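Local coordinates for apolipophorin-3b (Locusta migratoria, PDB 1AEP), which helps load diacylglycerol into lipophorin, the hemolymph lipoprotein, by covering its expanding hydrophobic surface, and so supports lipid transport during insect flight, at residues I18-L29 and L98-G109. Sequence-based numbering, arbitrary orientation.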
ATOM      1  N   ILE A  18      -4.591  -6.978   1.464  1.00  2.16           N
ATOM      2  CA  ILE A  18      -3.892  -6.425   2.617  1.00 27.31           C
ATOM      3  C   ILE A  18      -4.209  -7.120   3.940  1.00  7.17           C
ATOM      4  O   ILE A  18      -3.303  -7.440   4.713  1.00 46.58           O
ATOM      5  CB  ILE A  18      -4.135  -4.930   2.748  1.00  4.88           C
ATOM      6  CG1 ILE A  18      -3.680  -4.196   1.480  1.00 15.94           C
ATOM      7  CG2 ILE A  18      -3.445  -4.412   3.974  1.00 40.34           C
ATOM      8  CD1 ILE A  18      -3.445  -2.712   1.690  1.00 26.28           C
ATOM      9  N   VAL A  19      -5.494  -7.322   4.207  1.00 23.44           N
ATOM     10  CA  VAL A  19      -5.873  -7.936   5.465  1.00 14.83           C
ATOM     11  C   VAL A  19      -5.146  -9.252   5.744  1.00 25.32           C
ATOM     12  O   VAL A  19      -4.625  -9.486   6.839  1.00 44.81           O
ATOM     13  CB  VAL A  19      -7.370  -8.117   5.547  1.00 36.24           C
ATOM     14  CG1 VAL A  19      -7.667  -9.138   6.634  1.00 53.31           C
ATOM     15  CG2 VAL A  19      -8.030  -6.775   5.846  1.00 10.61           C
ATOM     16  N   ASN A  20      -5.152 -10.116   4.739  1.00 22.80           N
ATOM     17  CA  ASN A  20      -4.522 -11.417   4.783  1.00 25.01           C
ATOM     18  C   ASN A  20      -3.004 -11.321   5.000  1.00 16.52           C
ATOM     19  O   ASN A  20      -2.472 -11.877   5.961  1.00 29.28           O
ATOM     20  CB  ASN A  20      -4.876 -12.036   3.416  1.00  8.88           C
ATOM     21  CG  ASN A  20      -6.293 -12.570   3.393  1.00 26.11           C
ATOM     22  OD1 ASN A  20      -6.966 -12.671   4.431  1.00 25.84           O
ATOM     23  ND2 ASN A  20      -6.692 -13.016   2.219  1.00 35.70           N
ATOM     24  N   ALA A  21      -2.343 -10.550   4.110  1.00 23.75           N
ATOM     25  CA  ALA A  21      -0.921 -10.248   4.158  1.00 29.28           C
ATOM     26  C   ALA A  21      -0.523  -9.899   5.572  1.00 20.49           C
ATOM     27  O   ALA A  21       0.423 -10.445   6.110  1.00 44.21           O
ATOM     28  CB  ALA A  21      -0.561  -9.058   3.248  1.00  4.85           C
ATOM     29  N   ALA A  22      -1.289  -9.007   6.195  1.00 35.55           N
ATOM     30  CA  ALA A  22      -1.018  -8.644   7.576  1.00 23.30           C
ATOM     31  C   ALA A  22      -1.139  -9.809   8.562  1.00 26.73           C
ATOM     32  O   ALA A  22      -0.324  -9.926   9.466  1.00 56.08           O
ATOM     33  CB  ALA A  22      -1.773  -7.427   8.001  1.00 16.51           C
ATOM     34  N   HIS A  23      -2.139 -10.682   8.367  1.00 18.02           N
ATOM     35  CA  HIS A  23      -2.311 -11.839   9.235  1.00 33.51           C
ATOM     36  C   HIS A  23      -1.013 -12.635   9.300  1.00 26.23           C
ATOM     37  O   HIS A  23      -0.548 -13.030  10.371  1.00100.00           O
ATOM     38  CB  HIS A  23      -3.436 -12.817   8.731  1.00 10.07           C
ATOM     39  CG  HIS A  23      -3.821 -13.997   9.633  1.00100.00           C
ATOM     40  ND1 HIS A  23      -4.633 -13.835  10.761  1.00 94.39           N
ATOM     41  CD2 HIS A  23      -3.504 -15.347   9.564  1.00 33.42           C
ATOM     42  CE1 HIS A  23      -4.781 -15.043  11.341  1.00 47.90           C
ATOM     43  NE2 HIS A  23      -4.112 -15.978  10.652  1.00 72.03           N
ATOM     44  N   GLU A  24      -0.455 -12.885   8.109  1.00 24.34           N
ATOM     45  CA  GLU A  24       0.776 -13.638   7.884  1.00 42.18           C
ATOM     46  C   GLU A  24       2.030 -13.069   8.472  1.00 16.99           C
ATOM     47  O   GLU A  24       2.960 -13.811   8.781  1.00 65.14           O
ATOM     48  CB  GLU A  24       0.972 -13.983   6.413  1.00 18.61           C
ATOM     49  CG  GLU A  24       0.173 -15.246   6.081  1.00 31.08           C
ATOM     50  CD  GLU A  24       0.988 -16.151   5.239  1.00100.00           C
ATOM     51  OE1 GLU A  24       1.964 -16.726   5.923  1.00 69.84           O
ATOM     52  OE2 GLU A  24       0.770 -16.334   4.063  1.00100.00           O
ATOM     53  N   LEU A  25       2.041 -11.745   8.602  1.00 45.25           N
ATOM     54  CA  LEU A  25       3.169 -11.072   9.169  1.00 12.63           C
ATOM     55  C   LEU A  25       3.578 -11.740  10.479  1.00 71.16           C
ATOM     56  O   LEU A  25       4.765 -11.937  10.753  1.00 41.17           O
ATOM     57  CB  LEU A  25       2.882  -9.619   9.470  1.00 47.34           C
ATOM     58  CG  LEU A  25       3.577  -8.785   8.403  1.00  5.19           C
ATOM     59  CD1 LEU A  25       3.841  -9.645   7.204  1.00 28.79           C
ATOM     60  CD2 LEU A  25       2.711  -7.550   8.163  1.00 73.51           C
ATOM     61  N   HIS A  26       2.562 -12.131  11.264  1.00 41.32           N
ATOM     62  CA  HIS A  26       2.688 -12.809  12.583  1.00 67.61           C
ATOM     63  C   HIS A  26       3.359 -14.175  12.517  1.00 41.50           C
ATOM     64  O   HIS A  26       3.812 -14.724  13.523  1.00 40.31           O
ATOM     65  CB  HIS A  26       1.329 -13.093  13.295  1.00 31.90           C
ATOM     66  CG  HIS A  26       0.576 -11.902  13.699  1.00 31.13           C
ATOM     67  ND1 HIS A  26      -0.812 -11.786  13.540  1.00100.00           N
ATOM     68  CD2 HIS A  26       1.025 -10.772  14.263  1.00100.00           C
ATOM     69  CE1 HIS A  26      -1.149 -10.578  14.009  1.00100.00           C
ATOM     70  NE2 HIS A  26      -0.061  -9.943  14.444  1.00100.00           N
ATOM     71  N   GLU A  27       3.404 -14.754  11.342  1.00 35.73           N
ATOM     72  CA  GLU A  27       4.008 -16.046  11.263  1.00 27.63           C
ATOM     73  C   GLU A  27       5.485 -15.939  11.003  1.00 31.89           C
ATOM     74  O   GLU A  27       6.163 -16.950  10.821  1.00 52.61           O
ATOM     75  CB  GLU A  27       3.345 -16.898  10.186  1.00 40.63           C
ATOM     76  CG  GLU A  27       2.396 -17.949  10.799  1.00100.00           C
ATOM     77  CD  GLU A  27       1.431 -18.506   9.805  1.00100.00           C
ATOM     78  OE1 GLU A  27       1.896 -19.569   9.173  1.00100.00           O
ATOM     79  OE2 GLU A  27       0.325 -18.004   9.600  1.00100.00           O
ATOM     80  N   THR A  28       5.973 -14.699  10.952  1.00 41.69           N
ATOM     81  CA  THR A  28       7.385 -14.489  10.717  1.00 31.35           C
ATOM     82  C   THR A  28       8.118 -14.857  11.992  1.00 69.92           C
ATOM     83  O   THR A  28       9.316 -15.097  11.996  1.00 52.41           O
ATOM     84  CB  THR A  28       7.802 -13.062  10.281  1.00 27.16           C
ATOM     85  OG1 THR A  28       7.147 -12.077  11.037  1.00 29.05           O
ATOM     86  CG2 THR A  28       7.603 -12.848   8.765  1.00 15.86           C
ATOM     87  N   LEU A  29       7.354 -14.897  13.079  1.00 43.47           N
ATOM     88  CA  LEU A  29       7.859 -15.203  14.406  1.00 74.85           C
ATOM     89  C   LEU A  29       8.209 -16.672  14.623  1.00 38.97           C
ATOM     90  O   LEU A  29       8.867 -17.035  15.605  1.00 91.64           O
ATOM     91  CB  LEU A  29       6.822 -14.750  15.458  1.00 83.81           C
ATOM     92  CG  LEU A  29       6.735 -13.232  15.661  1.00 35.09           C
ATOM     93  CD1 LEU A  29       5.531 -12.690  14.889  1.00100.00           C
ATOM     94  CD2 LEU A  29       6.591 -12.948  17.141  1.00 58.85           C
ATOM     95  N   LEU A  98       7.728  -5.332  13.003  1.00 12.48           N
ATOM     96  CA  LEU A  98       6.492  -5.989  12.733  1.00 27.42           C
ATOM     97  C   LEU A  98       5.338  -5.038  12.899  1.00 14.47           C
ATOM     98  O   LEU A  98       4.413  -5.019  12.082  1.00 27.65           O
ATOM     99  CB  LEU A  98       6.318  -7.168  13.662  1.00 18.94           C
ATOM    100  CG  LEU A  98       6.030  -8.450  12.920  1.00 31.83           C
ATOM    101  CD1 LEU A  98       6.982  -9.488  13.439  1.00 70.05           C
ATOM    102  CD2 LEU A  98       4.629  -8.912  13.226  1.00 34.42           C
ATOM    103  N   ASN A  99       5.401  -4.264  13.973  1.00 24.78           N
ATOM    104  CA  ASN A  99       4.369  -3.301  14.264  1.00 18.89           C
ATOM    105  C   ASN A  99       4.295  -2.269  13.164  1.00 24.20           C
ATOM    106  O   ASN A  99       3.234  -1.976  12.629  1.00 63.14           O
ATOM    107  CB  ASN A  99       4.582  -2.589  15.621  1.00 22.11           C
ATOM    108  CG  ASN A  99       4.613  -3.527  16.805  1.00 19.22           C
ATOM    109  OD1 ASN A  99       5.269  -3.261  17.810  1.00 53.26           O
ATOM    110  ND2 ASN A  99       3.935  -4.641  16.651  1.00 36.88           N
ATOM    111  N   SER A 100       5.474  -1.762  12.816  1.00 36.59           N
ATOM    112  CA  SER A 100       5.644  -0.784  11.762  1.00 24.50           C
ATOM    113  C   SER A 100       5.056  -1.194  10.409  1.00 38.78           C
ATOM    114  O   SER A 100       4.332  -0.445   9.758  1.00 44.36           O
ATOM    115  CB  SER A 100       7.136  -0.431  11.650  1.00 25.87           C
ATOM    116  OG  SER A 100       7.363   0.869  11.126  1.00100.00           O
ATOM    117  N   LEU A 101       5.388  -2.410   9.995  1.00 16.34           N
ATOM    118  CA  LEU A 101       4.866  -2.895   8.746  1.00 19.79           C
ATOM    119  C   LEU A 101       3.368  -2.995   8.792  1.00 15.21           C
ATOM    120  O   LEU A 101       2.680  -2.478   7.918  1.00 38.70           O
ATOM    121  CB  LEU A 101       5.414  -4.267   8.413  1.00 15.52           C
ATOM    122  CG  LEU A 101       6.127  -4.209   7.076  1.00 34.12           C
ATOM    123  CD1 LEU A 101       6.404  -5.608   6.569  1.00  1.22           C
ATOM    124  CD2 LEU A 101       5.301  -3.444   6.058  1.00 18.27           C
ATOM    125  N   GLN A 102       2.882  -3.689   9.812  1.00 17.56           N
ATOM    126  CA  GLN A 102       1.449  -3.908  10.009  1.00 38.39           C
ATOM    127  C   GLN A 102       0.606  -2.662   9.972  1.00 14.77           C
ATOM    128  O   GLN A 102      -0.556  -2.678   9.561  1.00 69.26           O
ATOM    129  CB  GLN A 102       1.164  -4.588  11.325  1.00 16.06           C
ATOM    130  CG  GLN A 102       0.306  -5.817  11.041  1.00 55.54           C
ATOM    131  CD  GLN A 102      -0.089  -6.479  12.300  1.00 87.05           C
ATOM    132  OE1 GLN A 102       0.252  -7.644  12.513  1.00100.00           O
ATOM    133  NE2 GLN A 102      -0.766  -5.706  13.151  1.00 86.14           N
ATOM    134  N   SER A 103       1.205  -1.587  10.431  1.00 15.58           N
ATOM    135  CA  SER A 103       0.518  -0.333  10.457  1.00 24.38           C
ATOM    136  C   SER A 103       0.573   0.272   9.081  1.00 24.79           C
ATOM    137  O   SER A 103      -0.444   0.687   8.526  1.00 35.76           O
ATOM    138  CB  SER A 103       1.076   0.572  11.556  1.00 15.76           C
ATOM    139  OG  SER A 103       1.642   1.756  11.025  1.00100.00           O
ATOM    140  N   ALA A 104       1.786   0.294   8.534  1.00 15.29           N
ATOM    141  CA  ALA A 104       1.978   0.828   7.219  1.00  1.39           C
ATOM    142  C   ALA A 104       0.959   0.212   6.271  1.00  6.53           C
ATOM    143  O   ALA A 104       0.277   0.916   5.548  1.00 24.03           O
ATOM    144  CB  ALA A 104       3.422   0.640   6.797  1.00  5.91           C
ATOM    145  N   LEU A 105       0.816  -1.111   6.332  1.00 12.54           N
ATOM    146  CA  LEU A 105      -0.119  -1.812   5.486  1.00 12.87           C
ATOM    147  C   LEU A 105      -1.534  -1.342   5.694  1.00 20.87           C
ATOM    148  O   LEU A 105      -2.307  -1.084   4.763  1.00 29.70           O
ATOM    149  CB  LEU A 105      -0.080  -3.334   5.693  1.00 25.11           C
ATOM    150  CG  LEU A 105       1.116  -4.077   5.085  1.00 32.81           C
ATOM    151  CD1 LEU A 105       0.987  -5.538   5.483  1.00 26.73           C
ATOM    152  CD2 LEU A 105       1.113  -4.037   3.555  1.00 13.32           C
ATOM    153  N   THR A 106      -1.857  -1.236   6.942  1.00 24.47           N
ATOM    154  CA  THR A 106      -3.166  -0.813   7.317  1.00 10.61           C
ATOM    155  C   THR A 106      -3.470   0.602   6.861  1.00 19.18           C
ATOM    156  O   THR A 106      -4.549   0.878   6.399  1.00 26.03           O
ATOM    157  CB  THR A 106      -3.395  -1.097   8.782  1.00 19.87           C
ATOM    158  OG1 THR A 106      -3.056  -2.455   8.974  1.00 82.52           O
ATOM    159  CG2 THR A 106      -4.844  -0.885   9.061  1.00 90.68           C
ATOM    160  N   ASN A 107      -2.502   1.505   6.959  1.00 12.23           N
ATOM    161  CA  ASN A 107      -2.729   2.870   6.518  1.00  1.97           C
ATOM    162  C   ASN A 107      -2.904   2.997   4.990  1.00 12.54           C
ATOM    163  O   ASN A 107      -3.644   3.854   4.509  1.00 45.06           O
ATOM    164  CB  ASN A 107      -1.557   3.755   6.885  1.00 28.03           C
ATOM    165  CG  ASN A 107      -1.401   3.826   8.361  1.00 38.46           C
ATOM    166  OD1 ASN A 107      -0.324   4.204   8.857  1.00 56.44           O
ATOM    167  ND2 ASN A 107      -2.454   3.423   9.053  1.00 37.29           N
ATOM    168  N   VAL A 108      -2.217   2.152   4.217  1.00 14.48           N
ATOM    169  CA  VAL A 108      -2.319   2.208   2.763  1.00 13.50           C
ATOM    170  C   VAL A 108      -3.715   1.815   2.318  1.00 12.02           C
ATOM    171  O   VAL A 108      -4.285   2.380   1.389  1.00 26.37           O
ATOM    172  CB  VAL A 108      -1.249   1.329   2.121  1.00  7.01           C
ATOM    173  CG1 VAL A 108      -1.519   1.107   0.657  1.00 15.05           C
ATOM    174  CG2 VAL A 108       0.077   2.034   2.291  1.00  1.00           C
ATOM    175  N   GLY A 109      -4.276   0.842   3.025  1.00  7.32           N
ATOM    176  CA  GLY A 109      -5.614   0.379   2.734  1.00 27.29           C
ATOM    177  C   GLY A 109      -6.684   1.421   3.030  1.00  6.65           C
ATOM    178  O   GLY A 109      -7.624   1.606   2.250  1.00 49.15           O
TER
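With CG2 anti to the backbone N and chi1 at -58°, Ile18 sets that methyl against Leu105; Ile18 CG2 lies 3.9 Å from Leu105 CB. CD1 of Ile18 passes on to the backbone N of Gly109, where no side chain intervenes. Two turns further along, Leu25 fits as a knob into the hole formed by Leu98, Leu101, Gln102 and Leu105, its CD2 meeting Leu105 CD1 tip to tip at 3.8 Å. Leu98 splits its branches: CD2 lies by the Leu25 backbone, while CD1 touches Leu29 CD1 at 3.8 Å. Gln102, extended beyond CG, lays CG 4.0 Å from Ala22 CB and carries its amide up to the poorly ordered His26 ring, the two planes 82° apart. OE1 of Gln102 is 3.0 Å from His26 NE2, but the angle is too poor for a hydrogen bond. Without the Gln102 chain beyond CB, as with an alanine here, Ala22 would probably face a gap and the hole round Leu25 would lose part of one wall. The axes of segments 18-25 and 98-109 run antiparallel (175°) with a closest approach of 9.8 Å, and the contact joins helices 7-25 and 94-121 of the five-helix bundle; Phe48 of helix 36-63 touches Leu105, and Ile152 of helix 131-154 touches Leu25. The interface thus rests mainly on apolar contacts, consistent with a bundle that can open to expose its hydrophobic faces to lipid.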